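Local coordinates for protein oxygen-independent coproporphyrinogen III oxidase (Escherichia coli, PDB 1OLT) that catalyses the oxygen-independent oxidative decarboxylation of two propionate groups of coproporphyrinogen III to vinyl groups in haem biosynthesis, using a [4Fe-4S] cluster and S-adenosylmethionine, at residues I332-A337 and I369-I374. Numbering follows the deposited sequence.
Sequences IGDCYA and IRRDVI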
loop_
_atom_site.group_PDB
_atom_site.type_symbol
_atom_site.label_atom_id
_atom_site.label_comp_id
_atom_site.label_asym_id
_atom_site.label_seq_id
_atom_site.Cartn_x
_atom_site.Cartn_y
_atom_site.Cartn_z
ATOM N N ILE A 332 -13.188 -5.503 7.253
ATOM C CA ILE A 332 -13.636 -6.192 8.436
ATOM C C ILE A 332 -14.792 -7.145 8.081
ATOM O O ILE A 332 -15.755 -6.742 7.483
ATOM C CB ILE A 332 -14.121 -5.172 9.515
ATOM C CG1 ILE A 332 -12.971 -4.221 9.947
ATOM C CG2 ILE A 332 -14.613 -5.894 10.738
ATOM C CD1 ILE A 332 -13.442 -3.162 10.883
ATOM N N GLY A 333 -14.725 -8.358 8.528
ATOM C CA GLY A 333 -15.866 -9.280 8.404
ATOM C C GLY A 333 -16.516 -9.393 7.003
ATOM O O GLY A 333 -17.702 -9.189 6.869
ATOM N N ASP A 334 -15.686 -9.587 5.991
ATOM C CA ASP A 334 -16.087 -9.542 4.588
ATOM C C ASP A 334 -16.841 -8.254 4.148
ATOM O O ASP A 334 -17.752 -8.313 3.307
ATOM C CB ASP A 334 -16.840 -10.820 4.187
ATOM C CG ASP A 334 -16.090 -12.101 4.640
ATOM O OD1 ASP A 334 -14.877 -12.315 4.360
ATOM O OD2 ASP A 334 -16.611 -12.861 5.389
ATOM N N CYS A 335 -16.432 -7.102 4.713
ATOM C CA CYS A 335 -16.924 -5.811 4.262
ATOM C C CYS A 335 -15.772 -4.840 4.116
ATOM O O CYS A 335 -14.738 -5.007 4.731
ATOM C CB CYS A 335 -17.963 -5.186 5.221
ATOM S SG CYS A 335 -19.400 -6.178 5.530
ATOM N N TYR A 336 -15.922 -3.862 3.237
ATOM C CA TYR A 336 -15.053 -2.708 3.195
ATOM C C TYR A 336 -15.894 -1.483 3.610
ATOM O O TYR A 336 -17.039 -1.362 3.249
ATOM C CB TYR A 336 -14.405 -2.486 1.813
ATOM C CG TYR A 336 -13.677 -3.695 1.221
ATOM C CD1 TYR A 336 -13.094 -4.669 2.045
ATOM C CD2 TYR A 336 -13.567 -3.875 -0.164
ATOM C CE1 TYR A 336 -12.425 -5.779 1.519
ATOM C CE2 TYR A 336 -12.906 -5.003 -0.711
ATOM C CZ TYR A 336 -12.326 -5.946 0.146
ATOM O OH TYR A 336 -11.687 -7.078 -0.344
ATOM N N ALA A 337 -15.286 -0.575 4.368
ATOM C CA ALA A 337 -15.932 0.632 4.847
ATOM C C ALA A 337 -14.916 1.749 4.857
ATOM O O ALA A 337 -13.788 1.570 5.304
ATOM C CB ALA A 337 -16.471 0.375 6.262
ATOM N N ILE A 369 -15.118 -15.098 -2.992
ATOM C CA ILE A 369 -14.358 -16.073 -3.723
ATOM C C ILE A 369 -13.287 -15.278 -4.516
ATOM O O ILE A 369 -12.097 -15.425 -4.336
ATOM C CB ILE A 369 -15.329 -16.892 -4.639
ATOM C CG1 ILE A 369 -16.215 -17.840 -3.779
ATOM C CG2 ILE A 369 -14.566 -17.643 -5.681
ATOM C CD1 ILE A 369 -17.696 -18.049 -4.309
ATOM N N ARG A 370 -13.795 -14.422 -5.399
ATOM C CA ARG A 370 -13.015 -13.805 -6.441
ATOM C C ARG A 370 -11.918 -12.966 -5.823
ATOM O O ARG A 370 -10.824 -12.888 -6.358
ATOM C CB ARG A 370 -13.914 -12.965 -7.340
ATOM C CG ARG A 370 -14.875 -13.781 -8.244
ATOM C CD ARG A 370 -15.810 -12.906 -9.014
ATOM N NE ARG A 370 -16.699 -13.722 -9.846
ATOM C CZ ARG A 370 -16.363 -14.290 -10.982
ATOM N NH1 ARG A 370 -15.160 -14.147 -11.507
ATOM N NH2 ARG A 370 -17.268 -15.020 -11.619
ATOM N N ARG A 371 -12.212 -12.359 -4.669
ATOM C CA ARG A 371 -11.180 -11.699 -3.888
ATOM C C ARG A 371 -10.062 -12.684 -3.588
ATOM O O ARG A 371 -8.876 -12.356 -3.732
ATOM C CB ARG A 371 -11.740 -11.148 -2.556
ATOM C CG ARG A 371 -10.719 -10.483 -1.663
ATOM C CD ARG A 371 -11.109 -10.425 -0.185
ATOM N NE ARG A 371 -11.478 -11.763 0.214
ATOM C CZ ARG A 371 -12.363 -12.100 1.134
ATOM N NH1 ARG A 371 -12.992 -11.187 1.871
ATOM N NH2 ARG A 371 -12.609 -13.395 1.336
ATOM N N ASP A 372 -10.434 -13.875 -3.147
ATOM C CA ASP A 372 -9.421 -14.869 -2.788
ATOM C C ASP A 372 -8.652 -15.402 -4.024
ATOM O O ASP A 372 -7.468 -15.669 -3.921
ATOM C CB ASP A 372 -10.033 -16.056 -2.024
ATOM C CG ASP A 372 -10.598 -15.657 -0.665
ATOM O OD1 ASP A 372 -10.276 -14.551 -0.200
ATOM O OD2 ASP A 372 -11.368 -16.390 0.005
ATOM N N VAL A 373 -9.316 -15.523 -5.169
ATOM C CA VAL A 373 -8.639 -15.883 -6.422
ATOM C C VAL A 373 -7.585 -14.829 -6.777
ATOM O O VAL A 373 -6.413 -15.129 -7.039
ATOM C CB VAL A 373 -9.666 -16.028 -7.560
ATOM C CG1 VAL A 373 -8.989 -16.129 -8.916
ATOM C CG2 VAL A 373 -10.549 -17.268 -7.314
ATOM N N ILE A 374 -8.025 -13.579 -6.752
ATOM C CA ILE A 374 -7.210 -12.469 -7.182
ATOM C C ILE A 374 -6.040 -12.291 -6.210
ATOM O O ILE A 374 -4.927 -12.166 -6.668
ATOM C CB ILE A 374 -8.080 -11.193 -7.361
ATOM C CG1 ILE A 374 -9.000 -11.391 -8.587
ATOM C CG2 ILE A 374 -7.190 -9.920 -7.483
ATOM C CD1 ILE A 374 -10.073 -10.328 -8.811
#
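Arg371 reaches from the helix to the hairpin and meets Asp334 in a salt bridge. Arg371 NH1 points almost straight at Asp334 OD1 (N-H...O angle 170°), but at 3.3 Å the hydrogen bond is weak. The oxygen lies at the guanidinium edge, near its plane, while the carboxylate is turned 41° from that plane. The other Asp334 oxygen, OD2, is hydrogen-bonded to Tyr48.

On the helix side the same guanidinium is held side-on by Asp372, whose OD1 accepts from Arg371 NE at 3.1 Å and from Arg371 NH2 at 3.0 Å. Both donors come from one face of the carboxylate. The chain of Arg371 leaves the helix with CG anti to the backbone N (chi1 178°) and bends at chi3, which brings NE and NH2 round to Asp372 and leaves NH1 facing Asp334.

In the conformer modelled here, Tyr336 OH lies 3.4 Å from Arg371 CD and hydrogen-bonds the carbonyl of Tyr26.

Asp334 belongs to the two-residue, type I'-like turn between strands 329-332 and 335-339; Tyr336, about 5 Å from S-adenosylmethionine-binding Ile329 between side chains, is on the central strand of a three-stranded antiparallel sheet. One long, weak salt bridge, with the tyrosine contact, joins this hairpin to helix 365-380 of the HemN C-terminal domain.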